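Uncharacterized protein (Mycobacterium vanbaalenii PYR-1, PDB 4XU6) binds diacylglycerol in the membrane as a homotrimeric mycobacterial homologue of the Insig proteins. Local coordinates at residues A18-D23 with P40-S45; C77-G82 with A176-L181; V129-I134 with P166-F171. One frame throughout, in Å; residues are numbered along the deposited sequence.

How the contacts relate
Contacts 1 and 3 give residues to tridecanoic acid pockets of this six-helix membrane protein, while contact 2 is helix packing away from the diacylglycerol-binding residues. Contact 3 lies nearest the chain centre, at about 7 Å; its Tyr168 and Phe171 line the larger of two pockets (14 residues), and Tyr168 belongs to both. Ala18 of contact 1 shares that larger pocket, although the centres of contacts 1 and 3 are about 20 Å apart. Contact 2 shares helix 164-184 with contact 3, about 16 Å away between centres, and closes a loop in which contact 3 is nested. Contacts 1 and 2 (centres about 23 Å apart) reach the second subunit; contact 3 touches no other protein chain.

Contact 1 of 3, residues A18-D23 with P40-S45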
loop_
_atom_site.group_PDB
_atom_site.type_symbol
_atom_site.label_atom_id
_atom_site.label_comp_id
_atom_site.label_asym_id
_atom_site.label_seq_id
_atom_site.Cartn_x
_atom_site.Cartn_y
_atom_site.Cartn_z
ATOM N N ALA A 18 -7.148 -16.017 8.877
ATOM C CA ALA A 18 -7.057 -15.027 7.809
ATOM C C ALA A 18 -8.171 -15.209 6.775
ATOM O O ALA A 18 -8.744 -14.235 6.299
ATOM C CB ALA A 18 -5.685 -15.083 7.149
ATOM N N ALA A 19 -8.476 -16.457 6.428
ATOM C CA ALA A 19 -9.557 -16.748 5.487
ATOM C C ALA A 19 -10.913 -16.257 5.985
ATOM O O ALA A 19 -11.696 -15.699 5.213
ATOM C CB ALA A 19 -9.627 -18.247 5.173
ATOM N N LEU A 20 -11.200 -16.479 7.268
ATOM C CA LEU A 20 -12.482 -16.052 7.843
ATOM C C LEU A 20 -12.624 -14.528 7.806
ATOM O O LEU A 20 -13.707 -14.001 7.559
ATOM C CB LEU A 20 -12.622 -16.554 9.280
ATOM C CG LEU A 20 -12.857 -18.059 9.436
ATOM C CD1 LEU A 20 -12.780 -18.484 10.894
ATOM C CD2 LEU A 20 -14.203 -18.447 8.814
ATOM N N ILE A 21 -11.526 -13.821 8.050
ATOM C CA ILE A 21 -11.567 -12.359 8.021
ATOM C C ILE A 21 -11.809 -11.869 6.594
ATOM O O ILE A 21 -12.655 -11.002 6.357
ATOM C CB ILE A 21 -10.260 -11.746 8.575
ATOM C CG1 ILE A 21 -10.134 -12.025 10.077
ATOM C CG2 ILE A 21 -10.210 -10.226 8.309
ATOM C CD1 ILE A 21 -8.709 -11.796 10.628
ATOM N N GLY A 22 -11.060 -12.424 5.645
ATOM C CA GLY A 22 -11.211 -12.039 4.255
ATOM C C GLY A 22 -12.568 -12.437 3.698
ATOM O O GLY A 22 -13.201 -11.678 2.961
ATOM N N ASP A 23 -13.030 -13.633 4.043
ATOM C CA ASP A 23 -14.319 -14.083 3.522
ATOM C C ASP A 23 -15.477 -13.304 4.147
ATOM O O ASP A 23 -16.426 -12.959 3.460
ATOM C CB ASP A 23 -14.498 -15.580 3.740
ATOM C CG ASP A 23 -15.529 -16.194 2.800
ATOM O OD1 ASP A 23 -15.572 -15.822 1.604
ATOM O OD2 ASP A 23 -16.294 -17.067 3.266
ATOM N N PRO A 40 -23.309 -26.067 8.449
ATOM C CA PRO A 40 -23.025 -25.151 9.557
ATOM C C PRO A 40 -22.085 -24.039 9.097
ATOM O O PRO A 40 -21.115 -24.338 8.409
ATOM C CB PRO A 40 -22.286 -26.034 10.564
ATOM C CG PRO A 40 -22.695 -27.435 10.233
ATOM C CD PRO A 40 -22.896 -27.451 8.754
ATOM N N PHE A 41 -22.368 -22.795 9.471
ATOM C CA PHE A 41 -21.473 -21.682 9.163
ATOM C C PHE A 41 -20.603 -21.332 10.360
ATOM O O PHE A 41 -21.001 -21.535 11.512
ATOM C CB PHE A 41 -22.275 -20.445 8.714
ATOM C CG PHE A 41 -22.581 -20.424 7.242
ATOM C CD1 PHE A 41 -23.332 -21.446 6.671
ATOM C CD2 PHE A 41 -22.115 -19.391 6.424
ATOM C CE1 PHE A 41 -23.623 -21.449 5.319
ATOM C CE2 PHE A 41 -22.392 -19.389 5.062
ATOM C CZ PHE A 41 -23.158 -20.420 4.508
ATOM N N VAL A 42 -19.407 -20.821 10.084
ATOM C CA VAL A 42 -18.538 -20.263 11.109
ATOM C C VAL A 42 -18.380 -18.802 10.721
ATOM O O VAL A 42 -17.840 -18.502 9.652
ATOM C CB VAL A 42 -17.152 -20.950 11.128
ATOM C CG1 VAL A 42 -16.235 -20.297 12.161
ATOM C CG2 VAL A 42 -17.289 -22.443 11.423
ATOM N N TRP A 43 -18.874 -17.897 11.563
ATOM C CA TRP A 43 -18.976 -16.488 11.183
ATOM C C TRP A 43 -19.767 -16.376 9.869
ATOM O O TRP A 43 -20.910 -16.837 9.796
ATOM C CB TRP A 43 -17.576 -15.856 11.069
ATOM C CG TRP A 43 -17.549 -14.354 11.204
ATOM C CD1 TRP A 43 -18.617 -13.524 11.390
ATOM C CD2 TRP A 43 -16.386 -13.510 11.168
ATOM N NE1 TRP A 43 -18.190 -12.215 11.473
ATOM C CE2 TRP A 43 -16.826 -12.179 11.341
ATOM C CE3 TRP A 43 -15.015 -13.750 11.012
ATOM C CZ2 TRP A 43 -15.946 -11.091 11.357
ATOM C CZ3 TRP A 43 -14.137 -12.665 11.026
ATOM C CH2 TRP A 43 -14.612 -11.354 11.194
ATOM N N SER A 44 -19.168 -15.804 8.822
ATOM C CA SER A 44 -19.887 -15.630 7.556
ATOM C C SER A 44 -19.646 -16.751 6.543
ATOM O O SER A 44 -20.150 -16.688 5.420
ATOM C CB SER A 44 -19.516 -14.291 6.904
ATOM O OG SER A 44 -19.742 -13.203 7.782
ATOM N N SER A 45 -18.888 -17.772 6.940
ATOM C CA SER A 45 -18.410 -18.795 6.005
ATOM C C SER A 45 -18.930 -20.189 6.342
ATOM O O SER A 45 -19.025 -20.543 7.515
ATOM C CB SER A 45 -16.875 -18.874 6.045
ATOM O OG SER A 45 -16.284 -17.612 5.811
HETATM O O HOH W 1 -16.292 -15.448 7.791
#
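The indole of Trp43 leans obliquely on helix 18-23, meeting it through the benzene half of the ring. CE3 of Trp43 lies 4.1 Å from CB of Leu20, and its CZ3 lies 4.0 Å from CA of Ile21, with CG1 of Ile21 close by. The imidazole of His24 stacks on the same indole, and Val102 of the second subunit packs against both Trp43 and Ile21. Trp43 owes its place to a type II' turn from Val42 to Ser45, in which it fills the second position with a positive phi of 55°. Two backbone bonds between Val42 and Ser45 close this tight hairpin. Leu20 meets the turn with both branches: CD1 of Leu20 touches CG1 of Val42, while CD2 lies 3.7 Å from both the carbonyl O of Val42 and OG of Ser45.

The polar part centres on Ser45: OD2 of Asp23 receives the OG of Ser45 on its anti lone pair, at 2.6 Å. In return OG accepts from a water that also donates to O of Leu20, and the water oxygen accepts from N of Ser44 at 3.1 Å. Tyr34 gives OD2 a second hydrogen bond. One serine hydroxyl and one water thus tie the hairpin to the transmembrane helix, and the two bonds on OD2 would be expected to stabilise a negative charge on Asp23, close to the diacylglycerol-binding His26.

Contact 2 of 3, residues C77-G82 with A176-L181; sequences CQALGG and ALLGEL. Unlike the reference sequence in segment 77-82: Cys77 (reference Arg). With BOG (octyl beta-D-glucopyranoside), chain D; BOG (octyl beta-D-glucopyranoside), chain B.
Ala79 sets its methyl group into the notch formed by two leucines of helix 176-181. CB of Ala79 stands 3.7 Å from CD2 of Leu178 and 3.5 Å from CD2 of Leu181, the latter closer than usual van der Waals contact. A third leucine works on the backbone instead. Leu177 holds its CG on the far side of CB from the backbone N (chi1 175°), which carries CD2 over to the carbonyl O of Gln78, 3.6 Å away, and to CA of Ala79. Small residue against large ones is thus the pattern, joining nearly antiparallel helices whose axes come within 9.7 Å at an angle of 157°.

Detergent supplies the next shell. The terminal carbon C8' of one octyl glucoside (chain B) lies 3.6 Å from CD2 of Leu181, so this branch is pressed by both protein and alkyl chain. A second octyl glucoside (chain D) follows helix 77-82, its C5' lying 3.8 Å from CA of Gly81. Its sugar meets Cys77, an engineered residue where the natural sequence has arginine. Gln78 turns its amide oxygen back to N of Thr75.

Leu178 carries the packing on to Leu11 and Leu14 of helix 5-29. The loop ahead of helix 76-96 covers the end of the contact, with Val74 against Leu177 and Leu181 and with Arg71 in a salt bridge to Glu180. Trp116 and Cys117 of the second subunit pack on Cys77 and Leu80, so helix 76-96 lies between helix 164-184 and the trimer partner.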
loop_
_atom_site.group_PDB
_atom_site.type_symbol
_atom_site.label_atom_id
_atom_site.label_comp_id
_atom_site.label_asym_id
_atom_site.label_seq_id
_atom_site.Cartn_x
_atom_site.Cartn_y
_atom_site.Cartn_z
ATOM N N CYS A 77 9.449 -11.406 11.253
ATOM C CA CYS A 77 8.846 -10.165 10.751
ATOM C C CYS A 77 8.587 -10.211 9.257
ATOM O O CYS A 77 7.670 -9.544 8.757
ATOM C CB CYS A 77 9.690 -8.947 11.103
ATOM S SG CYS A 77 8.935 -7.962 12.397
ATOM N N GLN A 78 9.388 -10.992 8.534
ATOM C CA GLN A 78 9.109 -11.203 7.117
ATOM C C GLN A 78 7.804 -11.959 7.001
ATOM O O GLN A 78 6.963 -11.643 6.158
ATOM C CB GLN A 78 10.240 -11.975 6.426
ATOM C CG GLN A 78 11.455 -11.109 6.124
ATOM C CD GLN A 78 12.709 -11.927 5.831
ATOM O OE1 GLN A 78 12.701 -13.152 5.927
ATOM N NE2 GLN A 78 13.795 -11.244 5.484
ATOM N N ALA A 79 7.627 -12.954 7.863
ATOM C CA ALA A 79 6.403 -13.748 7.836
ATOM C C ALA A 79 5.192 -12.921 8.262
ATOM O O ALA A 79 4.134 -13.012 7.645
ATOM C CB ALA A 79 6.538 -14.987 8.715
ATOM N N LEU A 80 5.337 -12.133 9.326
ATOM C CA LEU A 80 4.236 -11.278 9.773
ATOM C C LEU A 80 3.889 -10.260 8.691
ATOM O O LEU A 80 2.715 -10.042 8.388
ATOM C CB LEU A 80 4.591 -10.558 11.078
ATOM C CG LEU A 80 3.597 -9.487 11.556
ATOM C CD1 LEU A 80 2.185 -10.049 11.740
ATOM C CD2 LEU A 80 4.083 -8.834 12.851
ATOM N N GLY A 81 4.919 -9.649 8.111
ATOM C CA GLY A 81 4.727 -8.686 7.042
ATOM C C GLY A 81 4.032 -9.306 5.845
ATOM O O GLY A 81 3.193 -8.674 5.221
ATOM N N GLY A 82 4.381 -10.550 5.524
ATOM C CA GLY A 82 3.771 -11.233 4.401
ATOM C C GLY A 82 2.317 -11.577 4.673
ATOM O O GLY A 82 1.459 -11.440 3.800
ATOM N N ALA A 176 4.674 -20.345 1.354
ATOM C CA ALA A 176 5.990 -20.935 1.124
ATOM C C ALA A 176 6.981 -20.365 2.124
ATOM O O ALA A 176 7.787 -21.091 2.700
ATOM C CB ALA A 176 6.456 -20.648 -0.308
ATOM N N LEU A 177 6.926 -19.049 2.321
ATOM C CA LEU A 177 7.805 -18.385 3.275
ATOM C C LEU A 177 7.542 -18.884 4.696
ATOM O O LEU A 177 8.480 -19.036 5.493
ATOM C CB LEU A 177 7.614 -16.867 3.199
ATOM C CG LEU A 177 8.361 -15.978 4.191
ATOM C CD1 LEU A 177 9.768 -15.802 3.727
ATOM C CD2 LEU A 177 7.673 -14.626 4.284
ATOM N N LEU A 178 6.274 -19.140 5.013
ATOM C CA LEU A 178 5.931 -19.668 6.334
ATOM C C LEU A 178 6.535 -21.061 6.553
ATOM O O LEU A 178 6.952 -21.386 7.657
ATOM C CB LEU A 178 4.417 -19.721 6.528
ATOM C CG LEU A 178 3.741 -18.359 6.675
ATOM C CD1 LEU A 178 2.221 -18.490 6.650
ATOM C CD2 LEU A 178 4.209 -17.719 7.969
ATOM N N GLY A 179 6.558 -21.880 5.509
ATOM C CA GLY A 179 7.211 -23.184 5.591
ATOM C C GLY A 179 8.703 -23.065 5.856
ATOM O O GLY A 179 9.253 -23.794 6.687
ATOM N N GLU A 180 9.362 -22.144 5.157
ATOM C CA GLU A 180 10.780 -21.895 5.390
ATOM C C GLU A 180 11.013 -21.434 6.823
ATOM O O GLU A 180 11.968 -21.867 7.479
ATOM C CB GLU A 180 11.324 -20.848 4.412
ATOM C CG GLU A 180 11.293 -21.277 2.958
ATOM C CD GLU A 180 11.642 -20.151 2.010
ATOM O OE1 GLU A 180 10.801 -19.251 1.812
ATOM O OE2 GLU A 180 12.752 -20.179 1.439
ATOM N N LEU A 181 10.144 -20.555 7.311
ATOM C CA LEU A 181 10.275 -20.063 8.679
ATOM C C LEU A 181 10.094 -21.171 9.715
ATOM O O LEU A 181 10.803 -21.203 10.718
ATOM C CB LEU A 181 9.270 -18.944 8.970
ATOM C CG LEU A 181 9.328 -18.406 10.405
ATOM C CD1 LEU A 181 10.711 -17.872 10.726
ATOM C CD2 LEU A 181 8.281 -17.333 10.627
HETATM C C1 BOG D . 13.007 -6.671 7.279
HETATM O O1 BOG D . 11.871 -6.240 6.543
HETATM C C2 BOG D . 13.373 -5.610 8.302
HETATM O O2 BOG D . 13.497 -4.322 7.682
HETATM C C3 BOG D . 14.683 -6.005 8.958
HETATM O O3 BOG D . 14.964 -5.085 10.022
HETATM C C4 BOG D . 14.609 -7.410 9.548
HETATM O O4 BOG D . 15.921 -7.989 9.560
HETATM C C5 BOG D . 13.676 -8.401 8.851
HETATM O O5 BOG D . 12.664 -7.848 8.001
HETATM C C6 BOG D . 12.963 -9.114 9.981
HETATM O O6 BOG D . 12.722 -8.185 11.046
HETATM C "C1'" BOG D . 10.827 -7.210 6.595
HETATM C "C2'" BOG D . 9.850 -6.901 5.479
HETATM C "C3'" BOG D . 8.429 -7.114 5.962
HETATM C "C4'" BOG D . 7.487 -6.227 5.160
HETATM C "C5'" BOG D . 6.670 -7.050 4.175
HETATM C "C6'" BOG D . 6.100 -6.167 3.082
HETATM C "C7'" BOG D . 5.333 -6.999 2.065
HETATM C "C8'" BOG D . 4.802 -6.108 0.959
HETATM C C1 BOG B . 7.773 -26.050 17.319
HETATM O O1 BOG B . 7.014 -25.586 16.205
HETATM C C2 BOG B . 9.127 -26.596 16.842
HETATM O O2 BOG B . 8.909 -27.671 15.918
HETATM C C3 BOG B . 9.951 -27.083 18.019
HETATM O O3 BOG B . 11.264 -27.441 17.571
HETATM C C4 BOG B . 10.066 -25.970 19.051
HETATM O O4 BOG B . 10.723 -26.485 20.216
HETATM C C5 BOG B . 8.691 -25.400 19.416
HETATM O O5 BOG B . 7.987 -24.983 18.243
HETATM C C6 BOG B . 8.805 -24.222 20.384
HETATM O O6 BOG B . 9.528 -23.142 19.780
HETATM C "C1'" BOG B . 5.825 -24.861 16.559
HETATM C "C2'" BOG B . 5.376 -24.091 15.316
HETATM C "C3'" BOG B . 4.982 -22.654 15.593
HETATM C "C4'" BOG B . 5.782 -21.699 14.718
HETATM C "C5'" BOG B . 5.212 -21.529 13.317
HETATM C "C6'" BOG B . 5.062 -20.036 13.016
HETATM C "C7'" BOG B . 4.802 -19.763 11.538
HETATM C "C8'" BOG B . 5.997 -20.173 10.700
#

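Contact 3 of 3, residues V129-I134 with P166-F171. With TDA (N-tridecanoic acid), chain E; TDA (N-tridecanoic acid), chain F.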
loop_
_atom_site.group_PDB
_atom_site.type_symbol
_atom_site.label_atom_id
_atom_site.label_comp_id
_atom_site.label_asym_id
_atom_site.label_seq_id
_atom_site.Cartn_x
_atom_site.Cartn_y
_atom_site.Cartn_z
ATOM N N VAL A 129 2.397 -19.878 -8.245
ATOM C CA VAL A 129 1.742 -20.235 -9.504
ATOM C C VAL A 129 0.804 -21.436 -9.338
ATOM O O VAL A 129 -0.298 -21.453 -9.892
ATOM C CB VAL A 129 2.771 -20.532 -10.636
ATOM C CG1 VAL A 129 2.071 -21.132 -11.853
ATOM C CG2 VAL A 129 3.498 -19.262 -11.038
ATOM N N VAL A 130 1.249 -22.436 -8.582
ATOM C CA VAL A 130 0.438 -23.630 -8.334
ATOM C C VAL A 130 -0.963 -23.287 -7.791
ATOM O O VAL A 130 -1.971 -23.738 -8.333
ATOM C CB VAL A 130 1.162 -24.618 -7.388
ATOM C CG1 VAL A 130 0.233 -25.752 -6.973
ATOM C CG2 VAL A 130 2.420 -25.180 -8.061
ATOM N N ILE A 131 -1.016 -22.469 -6.744
ATOM C CA ILE A 131 -2.289 -22.097 -6.125
ATOM C C ILE A 131 -3.029 -20.996 -6.912
ATOM O O ILE A 131 -4.260 -20.912 -6.872
ATOM C CB ILE A 131 -2.096 -21.730 -4.622
ATOM C CG1 ILE A 131 -3.451 -21.624 -3.901
ATOM C CG2 ILE A 131 -1.277 -20.446 -4.476
ATOM C CD1 ILE A 131 -4.163 -22.959 -3.761
ATOM N N ALA A 132 -2.297 -20.182 -7.671
ATOM C CA ALA A 132 -2.950 -19.197 -8.541
ATOM C C ALA A 132 -3.746 -19.896 -9.636
ATOM O O ALA A 132 -4.623 -19.293 -10.254
ATOM C CB ALA A 132 -1.931 -18.238 -9.166
ATOM N N VAL A 133 -3.415 -21.160 -9.896
ATOM C CA VAL A 133 -4.185 -21.961 -10.849
ATOM C C VAL A 133 -5.253 -22.784 -10.123
ATOM O O VAL A 133 -6.430 -22.736 -10.474
ATOM C CB VAL A 133 -3.278 -22.905 -11.676
ATOM C CG1 VAL A 133 -4.130 -23.895 -12.464
ATOM C CG2 VAL A 133 -2.380 -22.097 -12.614
ATOM N N ILE A 134 -4.832 -23.519 -9.098
ATOM C CA ILE A 134 -5.734 -24.399 -8.354
ATOM C C ILE A 134 -6.836 -23.645 -7.596
ATOM O O ILE A 134 -7.998 -24.050 -7.621
ATOM C CB ILE A 134 -4.945 -25.302 -7.383
ATOM C CG1 ILE A 134 -4.101 -26.310 -8.170
ATOM C CG2 ILE A 134 -5.873 -26.043 -6.416
ATOM C CD1 ILE A 134 -3.194 -27.160 -7.285
ATOM N N PRO A 166 -3.913 -13.044 -8.963
ATOM C CA PRO A 166 -2.793 -12.516 -8.168
ATOM C C PRO A 166 -3.006 -12.638 -6.653
ATOM O O PRO A 166 -2.021 -12.681 -5.918
ATOM C CB PRO A 166 -2.723 -11.037 -8.586
ATOM C CG PRO A 166 -4.076 -10.711 -9.146
ATOM C CD PRO A 166 -4.543 -11.996 -9.792
ATOM N N LEU A 167 -4.251 -12.695 -6.184
ATOM C CA LEU A 167 -4.468 -12.859 -4.743
ATOM C C LEU A 167 -3.948 -14.216 -4.271
ATOM O O LEU A 167 -3.208 -14.290 -3.295
ATOM C CB LEU A 167 -5.945 -12.665 -4.358
ATOM C CG LEU A 167 -6.331 -12.886 -2.886
ATOM C CD1 LEU A 167 -5.548 -11.960 -1.970
ATOM C CD2 LEU A 167 -7.859 -12.708 -2.692
ATOM N N TYR A 168 -4.325 -15.285 -4.968
ATOM C CA TYR A 168 -3.829 -16.620 -4.626
ATOM C C TYR A 168 -2.317 -16.707 -4.812
ATOM O O TYR A 168 -1.625 -17.348 -4.022
ATOM C CB TYR A 168 -4.533 -17.701 -5.460
ATOM C CG TYR A 168 -5.877 -18.153 -4.901
ATOM C CD1 TYR A 168 -5.938 -18.926 -3.742
ATOM C CD2 TYR A 168 -7.075 -17.818 -5.533
ATOM C CE1 TYR A 168 -7.160 -19.352 -3.218
ATOM C CE2 TYR A 168 -8.320 -18.246 -5.013
ATOM C CZ TYR A 168 -8.338 -19.015 -3.848
ATOM O OH TYR A 168 -9.536 -19.454 -3.304
ATOM N N PHE A 169 -1.797 -16.058 -5.851
ATOM C CA PHE A 169 -0.347 -16.073 -6.067
ATOM C C PHE A 169 0.400 -15.534 -4.841
ATOM O O PHE A 169 1.333 -16.158 -4.350
ATOM C CB PHE A 169 0.038 -15.271 -7.316
ATOM C CG PHE A 169 1.534 -15.151 -7.510
ATOM C CD1 PHE A 169 2.249 -16.166 -8.143
ATOM C CD2 PHE A 169 2.224 -14.046 -7.019
ATOM C CE1 PHE A 169 3.638 -16.064 -8.304
ATOM C CE2 PHE A 169 3.602 -13.931 -7.180
ATOM C CZ PHE A 169 4.312 -14.946 -7.818
ATOM N N ALA A 170 -0.026 -14.373 -4.346
ATOM C CA ALA A 170 0.584 -13.776 -3.159
ATOM C C ALA A 170 0.439 -14.693 -1.949
ATOM O O ALA A 170 1.364 -14.835 -1.167
ATOM C CB ALA A 170 -0.028 -12.390 -2.867
ATOM N N PHE A 171 -0.732 -15.302 -1.796
ATOM C CA PHE A 171 -0.958 -16.306 -0.756
ATOM C C PHE A 171 0.090 -17.440 -0.831
ATOM O O PHE A 171 0.731 -17.772 0.172
ATOM C CB PHE A 171 -2.407 -16.827 -0.872
ATOM C CG PHE A 171 -2.689 -18.091 -0.081
ATOM C CD1 PHE A 171 -2.333 -18.203 1.260
ATOM C CD2 PHE A 171 -3.341 -19.155 -0.692
ATOM C CE1 PHE A 171 -2.606 -19.376 1.980
ATOM C CE2 PHE A 171 -3.627 -20.328 0.012
ATOM C CZ PHE A 171 -3.274 -20.437 1.345
HETATM O O21 TDA E . -12.195 -15.037 -2.620
HETATM O O22 TDA E . -13.478 -16.919 -2.143
HETATM C C21 TDA E . -12.374 -16.378 -2.066
HETATM C C22 TDA E . -11.251 -17.066 -1.348
HETATM C C23 TDA E . -9.904 -16.395 -1.636
HETATM C C24 TDA E . -8.792 -16.994 -0.775
HETATM C C25 TDA E . -7.428 -16.406 -1.141
HETATM C C26 TDA E . -6.304 -16.971 -0.277
HETATM C C27 TDA E . -6.478 -16.448 1.142
HETATM C C28 TDA E . -5.386 -16.930 2.069
HETATM C C29 TDA E . -5.711 -16.505 3.491
HETATM C C30 TDA E . -4.573 -16.951 4.391
HETATM C C31 TDA E . -3.312 -16.168 4.058
HETATM C C32 TDA E . -2.210 -16.459 5.069
HETATM C C33 TDA E . -0.836 -16.179 4.474
HETATM C C21 TDA F . -13.946 -21.318 -1.956
HETATM C C22 TDA F . -12.872 -22.361 -2.170
HETATM C C23 TDA F . -11.512 -21.874 -1.692
HETATM C C24 TDA F . -10.438 -22.902 -2.045
HETATM C C25 TDA F . -9.048 -22.436 -1.637
HETATM C C26 TDA F . -7.958 -23.244 -2.340
HETATM C C27 TDA F . -8.186 -24.740 -2.152
HETATM C C28 TDA F . -7.222 -25.552 -3.004
HETATM C C29 TDA F . -6.457 -26.532 -2.126
HETATM C C30 TDA F . -7.415 -27.496 -1.437
HETATM C C31 TDA F . -6.732 -28.138 -0.235
HETATM C C32 TDA F . -5.346 -28.654 -0.608
HETATM C C33 TDA F . -4.828 -29.638 0.433
#
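Ala132 and Phe169 bring the two backbones closest, their CA atoms 4.8 Å apart. The helices run roughly antiparallel, at 142°, and their axes approach to 7.3 Å, tight enough for side chains of one to reach the main chain of the other. The hydrogen bonding of segment 129-134 is irregular at Val133, whose N makes weak bonds to O of both Val129 and Val130.

Ile131 sends its branches two ways. CG2, wedged between backbone N and carbonyl carbon, rests 3.2 Å from the carbonyl O of Tyr168, whereas CG1, anti to the backbone N (chi1 -168°), meets two rings. It lies 3.7 Å from CD1 of Tyr168, the two side chains crossing at about a right angle, and approaches CD2 of Phe171 obliquely. The rings of Tyr168 and Phe171 each give a face to the tridecanoic acid of chain E: C25 stands 3.6 Å above the Tyr168 ring and C28 3.4 Å above that of Phe171, both offset toward the rim. The hydroxyl of Tyr168 is hydrogen-bonded to Glu139 and borders a second fatty acid (chain F), which CG2 of Ile134 also touches. Ile131 thus backs two rings that face the chain E lipid, while its own CD1 borders the chain F lipid. Away from that pocket, Phe169 brings CD1 to 3.7 Å from N of Val129.

Helix 48-64 flanks the contact, placing Leu60 against both Ile131 and Phe171. Helix 101-119 packs on Pro166 and Ala170, helix 76-96 touches Leu167, and helix 164-184 is thus contacted here by helices 48-64, 76-96, 101-119 and 122-144.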